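Local coordinates for protein putative conjugative transposon recombinase (Clostridium difficile, PDB 3G13) that probably binds DNA and carries out strand exchange as a serine recombinase of a conjugative transposon, this piece being its N-terminal resolvase domain, at residues R5-T16 / E41-A52. Residues are numbered along the deposited sequence; the frame is centred on the assembly and turned at random.
Sequences RLRVAAYCRVST and EWVLADIYADEA
Val43 is flanked by two arginines, Arg5 just before strand 6-14 and Arg7 within it, where strands 6-14 and 42-51 run parallel as the two strands of a beta-alpha-beta unit joined through helix 25-37. Strand 42-51 is the outermost strand at one edge of the resolvase-domain sheet within the chain, with 6-14 next to it. The Arg5 guanidinium lays one face over Val43, its CZ 3.6 Å from Val43 CB; the bend at chi3 (-70°) turns the group across the valine. Arg7 runs alongside Val43, pointing the same way, its CG 3.9 Å from Val43 CG1, and a water links Arg7 NH2 to Leu44 O. Arg7 NE is held by Glu75 O.

On the opposite face of the sheet, Val8 puts CG2 over the five-membered ring of Trp42, a CH-pi contact 4.0 Å from the centroid, while Leu6 CD2 lies by NE1 of the same indole. Past Val8 a beta bulge at Ala45 and Asp46 shifts the register by one, after which the parallel ladder resumes and carries on to Val14 and Ala52.

Tyr11 and Tyr48 share the face of Arg7, packed under helix 62-72. Asp50 OD2 also accepts from the backbone N of Phe64, so that helix's start and the tyrosine grip one carboxylate oxygen. Tyr11 OH reaches Asp50 OD2 in the plane of its ring at a very short 2.5 Å.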
loop_
_atom_site.group_PDB
_atom_site.type_symbol
_atom_site.label_atom_id
_atom_site.label_comp_id
_atom_site.label_asym_id
_atom_site.label_seq_id
_atom_site.Cartn_x
_atom_site.Cartn_y
_atom_site.Cartn_z
ATOM N N ARG A 5 29.448 14.493 9.931
ATOM C CA ARG A 5 28.125 14.343 10.515
ATOM C C ARG A 5 27.027 14.023 9.506
ATOM O O ARG A 5 27.059 14.453 8.354
ATOM C CB ARG A 5 27.778 15.559 11.377
ATOM C CG ARG A 5 28.699 15.689 12.606
ATOM C CD ARG A 5 28.333 16.905 13.452
ATOM N NE ARG A 5 28.686 18.136 12.743
ATOM C CZ ARG A 5 28.279 19.358 13.079
ATOM N NH1 ARG A 5 27.466 19.540 14.121
ATOM N NH2 ARG A 5 28.666 20.400 12.341
ATOM N N LEU A 6 26.042 13.256 9.957
ATOM C CA LEU A 6 24.891 12.994 9.130
ATOM C C LEU A 6 24.088 14.282 8.996
ATOM O O LEU A 6 23.765 14.914 9.996
ATOM C CB LEU A 6 24.047 11.859 9.727
ATOM C CG LEU A 6 22.866 11.359 8.880
ATOM C CD1 LEU A 6 23.333 10.381 7.786
ATOM C CD2 LEU A 6 21.764 10.686 9.767
ATOM N N ARG A 7 23.761 14.660 7.749
ATOM C CA ARG A 7 23.008 15.891 7.466
ATOM C C ARG A 7 21.510 15.586 7.490
ATOM O O ARG A 7 20.983 14.822 6.669
ATOM C CB ARG A 7 23.452 16.550 6.142
ATOM C CG ARG A 7 24.940 17.088 6.175
ATOM C CD ARG A 7 25.235 18.106 5.060
ATOM N NE ARG A 7 24.410 19.334 5.151
ATOM C CZ ARG A 7 24.657 20.397 5.927
ATOM N NH1 ARG A 7 25.722 20.469 6.716
ATOM N NH2 ARG A 7 23.819 21.416 5.905
ATOM N N VAL A 8 20.843 16.159 8.473
ATOM C CA VAL A 8 19.455 15.805 8.747
ATOM C C VAL A 8 18.534 16.973 8.449
ATOM O O VAL A 8 18.739 18.079 8.941
ATOM C CB VAL A 8 19.272 15.286 10.194
ATOM C CG1 VAL A 8 17.817 14.825 10.439
ATOM C CG2 VAL A 8 20.259 14.120 10.465
ATOM N N ALA A 9 17.512 16.726 7.642
ATOM C CA ALA A 9 16.454 17.730 7.425
ATOM C C ALA A 9 15.112 17.280 8.020
ATOM O O ALA A 9 14.949 16.101 8.407
ATOM C CB ALA A 9 16.299 17.982 5.914
ATOM N N ALA A 10 14.139 18.198 8.065
ATOM C CA ALA A 10 12.747 17.841 8.387
ATOM C C ALA A 10 11.861 18.451 7.348
ATOM O O ALA A 10 12.107 19.581 6.927
ATOM C CB ALA A 10 12.332 18.331 9.782
ATOM N N TYR A 11 10.852 17.688 6.926
ATOM C CA TYR A 11 9.772 18.229 6.103
ATOM C C TYR A 11 8.448 18.353 6.850
ATOM O O TYR A 11 7.949 17.374 7.411
ATOM C CB TYR A 11 9.585 17.450 4.790
ATOM C CG TYR A 11 8.519 18.151 3.979
ATOM C CD1 TYR A 11 8.818 19.341 3.291
ATOM C CD2 TYR A 11 7.192 17.697 3.986
ATOM C CE1 TYR A 11 7.854 20.037 2.612
ATOM C CE2 TYR A 11 6.209 18.383 3.275
ATOM C CZ TYR A 11 6.562 19.569 2.590
ATOM O OH TYR A 11 5.627 20.279 1.883
ATOM N N CYS A 12 7.874 19.559 6.844
ATOM C CA CYS A 12 6.675 19.865 7.631
ATOM C C CYS A 12 5.495 20.316 6.777
ATOM O O CYS A 12 5.668 21.066 5.797
ATOM C CB CYS A 12 6.950 20.973 8.667
ATOM S SG CYS A 12 8.474 20.790 9.635
ATOM N N ARG A 13 4.302 19.867 7.161
ATOM C CA ARG A 13 3.066 20.441 6.665
ATOM C C ARG A 13 2.543 21.355 7.765
ATOM O O ARG A 13 2.396 20.911 8.913
ATOM C CB ARG A 13 2.036 19.367 6.320
ATOM C CG ARG A 13 0.766 19.938 5.712
ATOM C CD ARG A 13 -0.176 18.823 5.273
ATOM N NE ARG A 13 -0.754 18.146 6.433
ATOM C CZ ARG A 13 -1.272 16.931 6.411
ATOM N NH1 ARG A 13 -1.297 16.219 5.285
ATOM N NH2 ARG A 13 -1.768 16.432 7.527
ATOM N N VAL A 14 2.304 22.629 7.419
ATOM C CA VAL A 14 1.873 23.656 8.389
ATOM C C VAL A 14 0.360 23.829 8.339
ATOM O O VAL A 14 -0.207 24.036 7.260
ATOM C CB VAL A 14 2.544 25.055 8.145
ATOM C CG1 VAL A 14 1.945 26.130 9.090
ATOM C CG2 VAL A 14 4.030 24.967 8.351
ATOM N N SER A 15 -0.273 23.750 9.508
ATOM C CA SER A 15 -1.727 23.900 9.622
ATOM C C SER A 15 -2.207 25.331 9.411
ATOM O O SER A 15 -1.553 26.299 9.822
ATOM C CB SER A 15 -2.239 23.410 10.971
ATOM O OG SER A 15 -3.665 23.370 10.974
ATOM N N THR A 16 -3.387 25.426 8.793
ATOM C CA THR A 16 -4.037 26.696 8.435
ATOM C C THR A 16 -4.880 27.331 9.592
ATOM O O THR A 16 -5.842 28.075 9.351
ATOM C CB THR A 16 -4.840 26.510 7.118
ATOM O OG1 THR A 16 -5.146 27.789 6.546
ATOM C CG2 THR A 16 -6.129 25.676 7.343
ATOM N N GLU A 41 25.946 13.144 16.499
ATOM C CA GLU A 41 26.416 12.584 15.207
ATOM C C GLU A 41 25.703 13.233 14.008
ATOM O O GLU A 41 26.029 12.965 12.841
ATOM C CB GLU A 41 26.171 11.077 15.158
ATOM C CG GLU A 41 26.762 10.296 16.354
ATOM C CD GLU A 41 26.651 8.794 16.095
ATOM O OE1 GLU A 41 25.714 8.151 16.577
ATOM O OE2 GLU A 41 27.503 8.273 15.362
ATOM N N TRP A 42 24.687 14.042 14.303
ATOM C CA TRP A 42 23.865 14.682 13.286
ATOM C C TRP A 42 24.117 16.179 13.252
ATOM O O TRP A 42 24.525 16.779 14.253
ATOM C CB TRP A 42 22.376 14.511 13.625
ATOM C CG TRP A 42 21.868 13.081 13.619
ATOM C CD1 TRP A 42 22.528 11.950 13.204
ATOM C CD2 TRP A 42 20.567 12.664 14.021
ATOM N NE1 TRP A 42 21.712 10.845 13.344
ATOM C CE2 TRP A 42 20.505 11.251 13.846
ATOM C CE3 TRP A 42 19.457 13.334 14.530
ATOM C CZ2 TRP A 42 19.353 10.501 14.158
ATOM C CZ3 TRP A 42 18.309 12.590 14.870
ATOM C CH2 TRP A 42 18.279 11.182 14.670
ATOM N N VAL A 43 23.838 16.767 12.103
ATOM C CA VAL A 43 23.845 18.222 11.933
ATOM C C VAL A 43 22.586 18.569 11.161
ATOM O O VAL A 43 22.249 17.892 10.194
ATOM C CB VAL A 43 25.178 18.765 11.265
ATOM C CG1 VAL A 43 25.423 18.154 9.866
ATOM C CG2 VAL A 43 25.184 20.311 11.200
ATOM N N LEU A 44 21.873 19.600 11.628
ATOM C CA LEU A 44 20.673 20.108 10.964
ATOM C C LEU A 44 21.045 20.738 9.620
ATOM O O LEU A 44 21.896 21.650 9.567
ATOM C CB LEU A 44 19.941 21.122 11.862
ATOM C CG LEU A 44 18.699 21.885 11.337
ATOM C CD1 LEU A 44 17.552 20.957 10.983
ATOM C CD2 LEU A 44 18.275 22.941 12.369
ATOM N N ALA A 45 20.451 20.204 8.546
ATOM C CA ALA A 45 20.565 20.782 7.204
ATOM C C ALA A 45 19.595 21.960 7.167
ATOM O O ALA A 45 20.029 23.112 7.147
ATOM C CB ALA A 45 20.244 19.740 6.122
ATOM N N ASP A 46 18.287 21.681 7.249
ATOM C CA ASP A 46 17.311 22.736 7.218
ATOM C C ASP A 46 15.953 22.179 7.599
ATOM O O ASP A 46 15.757 20.954 7.734
ATOM C CB ASP A 46 17.308 23.450 5.829
ATOM C CG ASP A 46 16.757 24.887 5.891
ATOM O OD1 ASP A 46 16.357 25.362 6.989
ATOM O OD2 ASP A 46 16.642 25.500 4.816
ATOM N N ILE A 47 15.032 23.087 7.835
ATOM C CA ILE A 47 13.656 22.744 8.073
ATOM C C ILE A 47 12.844 23.315 6.903
ATOM O O ILE A 47 12.968 24.493 6.557
ATOM C CB ILE A 47 13.190 23.210 9.462
ATOM C CG1 ILE A 47 13.995 22.441 10.540
ATOM C CG2 ILE A 47 11.630 23.038 9.621
ATOM C CD1 ILE A 47 13.800 22.890 11.930
ATOM N N TYR A 48 12.081 22.433 6.269
ATOM C CA TYR A 48 11.323 22.748 5.070
ATOM C C TYR A 48 9.865 22.618 5.432
ATOM O O TYR A 48 9.489 21.705 6.159
ATOM C CB TYR A 48 11.685 21.790 3.956
ATOM C CG TYR A 48 13.152 21.799 3.579
ATOM C CD1 TYR A 48 13.604 22.547 2.483
ATOM C CD2 TYR A 48 14.089 21.053 4.305
ATOM C CE1 TYR A 48 14.943 22.557 2.112
ATOM C CE2 TYR A 48 15.460 21.063 3.954
ATOM C CZ TYR A 48 15.874 21.823 2.857
ATOM O OH TYR A 48 17.203 21.843 2.478
ATOM N N ALA A 49 9.032 23.531 4.931
ATOM C CA ALA A 49 7.649 23.601 5.365
ATOM C C ALA A 49 6.744 24.266 4.331
ATOM O O ALA A 49 7.063 25.344 3.805
ATOM C CB ALA A 49 7.547 24.327 6.685
ATOM N N ASP A 50 5.630 23.603 4.027
ATOM C CA ASP A 50 4.564 24.207 3.228
ATOM C C ASP A 50 3.285 24.204 4.008
ATOM O O ASP A 50 3.030 23.286 4.790
ATOM C CB ASP A 50 4.329 23.458 1.916
ATOM C CG ASP A 50 5.516 23.512 0.996
ATOM O OD1 ASP A 50 5.885 24.598 0.502
ATOM O OD2 ASP A 50 6.080 22.437 0.746
ATOM N N GLU A 51 2.488 25.247 3.802
ATOM C CA GLU A 51 1.169 25.337 4.413
ATOM C C GLU A 51 0.225 24.355 3.719
ATOM O O GLU A 51 0.302 24.200 2.505
ATOM C CB GLU A 51 0.631 26.766 4.318
ATOM C CG GLU A 51 -0.594 26.988 5.170
ATOM C CD GLU A 51 -0.912 28.460 5.362
ATOM O OE1 GLU A 51 0.043 29.250 5.582
ATOM O OE2 GLU A 51 -2.117 28.814 5.304
ATOM N N ALA A 52 -0.612 23.666 4.494
ATOM C CA ALA A 52 -1.609 22.720 3.947
ATOM C C ALA A 52 -2.436 22.004 5.008
ATOM O O ALA A 52 -2.510 22.434 6.163
ATOM C CB ALA A 52 -0.944 21.685 3.034
HETATM O O HOH W 1 23.985 23.169 7.947
#